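Local coordinates for protein hypoxanthine-guanine phosphoribosyltransferase (Thermus thermophilus, PDB 3ACB) that probably catalyses the reversible transfer of the phosphoribosyl group of 5-phospho-alpha-D-ribose 1-diphosphate to hypoxanthine or guanine in magnesium-dependent purine salvage, at residues T64-A69 with L89-H94. Numbering follows the deposited sequence.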
# COMPACT_ATOMS: atom_id res chain seq x y z
N THR A 64 -11.97 -8.19 -2.76
CA THR A 64 -10.97 -8.67 -1.82
C THR A 64 -9.61 -8.39 -2.43
O THR A 64 -9.51 -8.01 -3.60
CB THR A 64 -11.11 -10.19 -1.57
OG1 THR A 64 -10.99 -10.90 -2.80
CG2 THR A 64 -12.46 -10.50 -0.93
N MET A 65 -8.56 -8.55 -1.65
CA MET A 65 -7.23 -8.29 -2.17
C MET A 65 -6.16 -9.13 -1.51
O MET A 65 -6.39 -9.75 -0.48
CB MET A 65 -6.89 -6.79 -2.06
CG MET A 65 -7.48 -6.05 -0.87
SD MET A 65 -7.16 -4.24 -0.89
CE MET A 65 -8.74 -3.59 -1.38
N ASP A 66 -5.00 -9.17 -2.14
CA ASP A 66 -3.88 -9.93 -1.61
C ASP A 66 -2.61 -9.26 -2.11
O ASP A 66 -2.64 -8.41 -3.00
CB ASP A 66 -3.94 -11.38 -2.07
CG ASP A 66 -3.25 -12.32 -1.10
OD1 ASP A 66 -2.55 -11.83 -0.19
OD2 ASP A 66 -3.39 -13.55 -1.25
N PHE A 67 -1.49 -9.66 -1.52
CA PHE A 67 -0.21 -9.10 -1.87
C PHE A 67 0.78 -10.20 -2.19
O PHE A 67 0.83 -11.23 -1.51
CB PHE A 67 0.31 -8.26 -0.71
CG PHE A 67 -0.56 -7.09 -0.38
CD1 PHE A 67 -0.28 -5.83 -0.91
CD2 PHE A 67 -1.68 -7.24 0.43
CE1 PHE A 67 -1.10 -4.74 -0.63
CE2 PHE A 67 -2.50 -6.16 0.72
CZ PHE A 67 -2.21 -4.90 0.19
N ILE A 68 1.56 -9.98 -3.24
CA ILE A 68 2.56 -10.96 -3.64
C ILE A 68 3.84 -10.20 -3.99
O ILE A 68 3.79 -9.09 -4.51
CB ILE A 68 2.08 -11.79 -4.86
CG1 ILE A 68 2.99 -13.00 -5.06
CG2 ILE A 68 2.08 -10.94 -6.12
CD1 ILE A 68 2.51 -13.97 -6.14
N ALA A 69 4.98 -10.80 -3.66
CA ALA A 69 6.26 -10.17 -3.97
C ALA A 69 7.04 -11.12 -4.86
O ALA A 69 7.24 -12.28 -4.51
CB ALA A 69 7.03 -9.89 -2.69
N LEU A 89 0.81 -15.89 -2.04
CA LEU A 89 -0.58 -15.51 -1.82
C LEU A 89 -1.12 -16.21 -0.58
O LEU A 89 -0.56 -17.20 -0.13
CB LEU A 89 -1.44 -15.90 -3.02
CG LEU A 89 -1.09 -15.30 -4.38
CD1 LEU A 89 -1.96 -15.93 -5.46
CD2 LEU A 89 -1.29 -13.79 -4.35
N ARG A 90 -2.22 -15.68 -0.04
CA ARG A 90 -2.84 -16.27 1.15
C ARG A 90 -4.31 -16.59 0.89
O ARG A 90 -4.86 -17.51 1.48
CB ARG A 90 -2.71 -15.31 2.33
CG ARG A 90 -1.28 -14.92 2.64
CD ARG A 90 -1.18 -13.96 3.81
NE ARG A 90 0.15 -13.37 3.91
CZ ARG A 90 1.27 -14.07 4.07
NH1 ARG A 90 1.22 -15.39 4.16
NH2 ARG A 90 2.44 -13.45 4.13
N LEU A 91 -4.93 -15.82 -0.00
CA LEU A 91 -6.34 -16.04 -0.33
C LEU A 91 -6.46 -16.86 -1.61
O LEU A 91 -5.64 -16.74 -2.52
CB LEU A 91 -7.08 -14.71 -0.47
CG LEU A 91 -7.51 -14.02 0.83
CD1 LEU A 91 -6.30 -13.66 1.67
CD2 LEU A 91 -8.32 -12.78 0.50
N PRO A 92 -7.50 -17.71 -1.69
CA PRO A 92 -7.73 -18.55 -2.87
C PRO A 92 -8.06 -17.71 -4.10
O PRO A 92 -8.66 -16.65 -3.99
CB PRO A 92 -8.92 -19.42 -2.46
CG PRO A 92 -8.86 -19.43 -0.96
CD PRO A 92 -8.49 -18.00 -0.65
N ILE A 93 -7.66 -18.19 -5.28
CA ILE A 93 -7.99 -17.46 -6.50
C ILE A 93 -8.79 -18.36 -7.44
O ILE A 93 -9.38 -17.88 -8.41
CB ILE A 93 -6.74 -16.93 -7.23
CG1 ILE A 93 -5.89 -18.09 -7.74
CG2 ILE A 93 -5.92 -16.03 -6.29
CD1 ILE A 93 -4.67 -17.63 -8.51
N HIS A 94 -8.84 -19.65 -7.14
CA HIS A 94 -9.60 -20.57 -7.98
C HIS A 94 -11.04 -20.07 -8.09
O HIS A 94 -11.69 -19.82 -7.08
CB HIS A 94 -9.58 -21.98 -7.38
CG HIS A 94 -10.43 -22.97 -8.13
ND1 HIS A 94 -10.30 -23.18 -9.48
CD2 HIS A 94 -11.41 -23.81 -7.70
CE1 HIS A 94 -11.17 -24.10 -9.86
NE2 HIS A 94 -11.85 -24.50 -8.81
O HOH W 1 -4.82 -14.34 -3.51
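Three donors converge on OD2 of Asp-66: the amide N of Arg-90 at 2.7 Å, the next amide, Leu-91 N, at 3.0 Å, and an ordered water that bridges OD2 to Leu-91 O. Both N-H...O hydrogen bonds are almost straight (176° and 177° at the hydrogens) but reach the oxygen differently. Arg-90 N is taken by the syn lone pair, whereas Leu-91 N comes from above the carboxylate plane. OD1 of Asp-66 accepts from Phe-67 N (2.8 Å) of its own strand, met from above the carboxylate plane in a more bent bond, which helps fix the rotation of the carboxylate. CB already points at the loop, and CG lies roughly trans to the backbone N (chi1 -153°), beside the carbonyl carbon, which lets OD1 reach Phe-67 N while OD2 faces the loop. Strand 64-70 is the penultimate strand of the phosphoribosyltransferase sheet, between parallel strand 39-45 and antiparallel strand 85-87, outermost in this chain; the loop 89-94 leads from there towards strand 97-102 in the sheet interior. Asp-66 thus ties the start of this connection to the sheet through two consecutive backbone amides of the loop. Replacing Asp-66 by alanine removes the carboxylate, and the Arg-90 and Leu-91 amides would probably lose their shared acceptor and the bridging water one of its two, with the loop freer to shift. Apolar groups border the carboxylate. On one side, CD2 of Leu-89 packs against CB of Ile-68 at 4.0 Å, and Leu-118 of helix 109-119 also touches Leu-89. Further back along the strand, CD2 of Leu-91 rests near Met-65 O (3.7 Å). The hydroxyl of Thr-64 is engaged by His-40 and Arg-96, while Gln-165 of the second subunit packs on Leu-91.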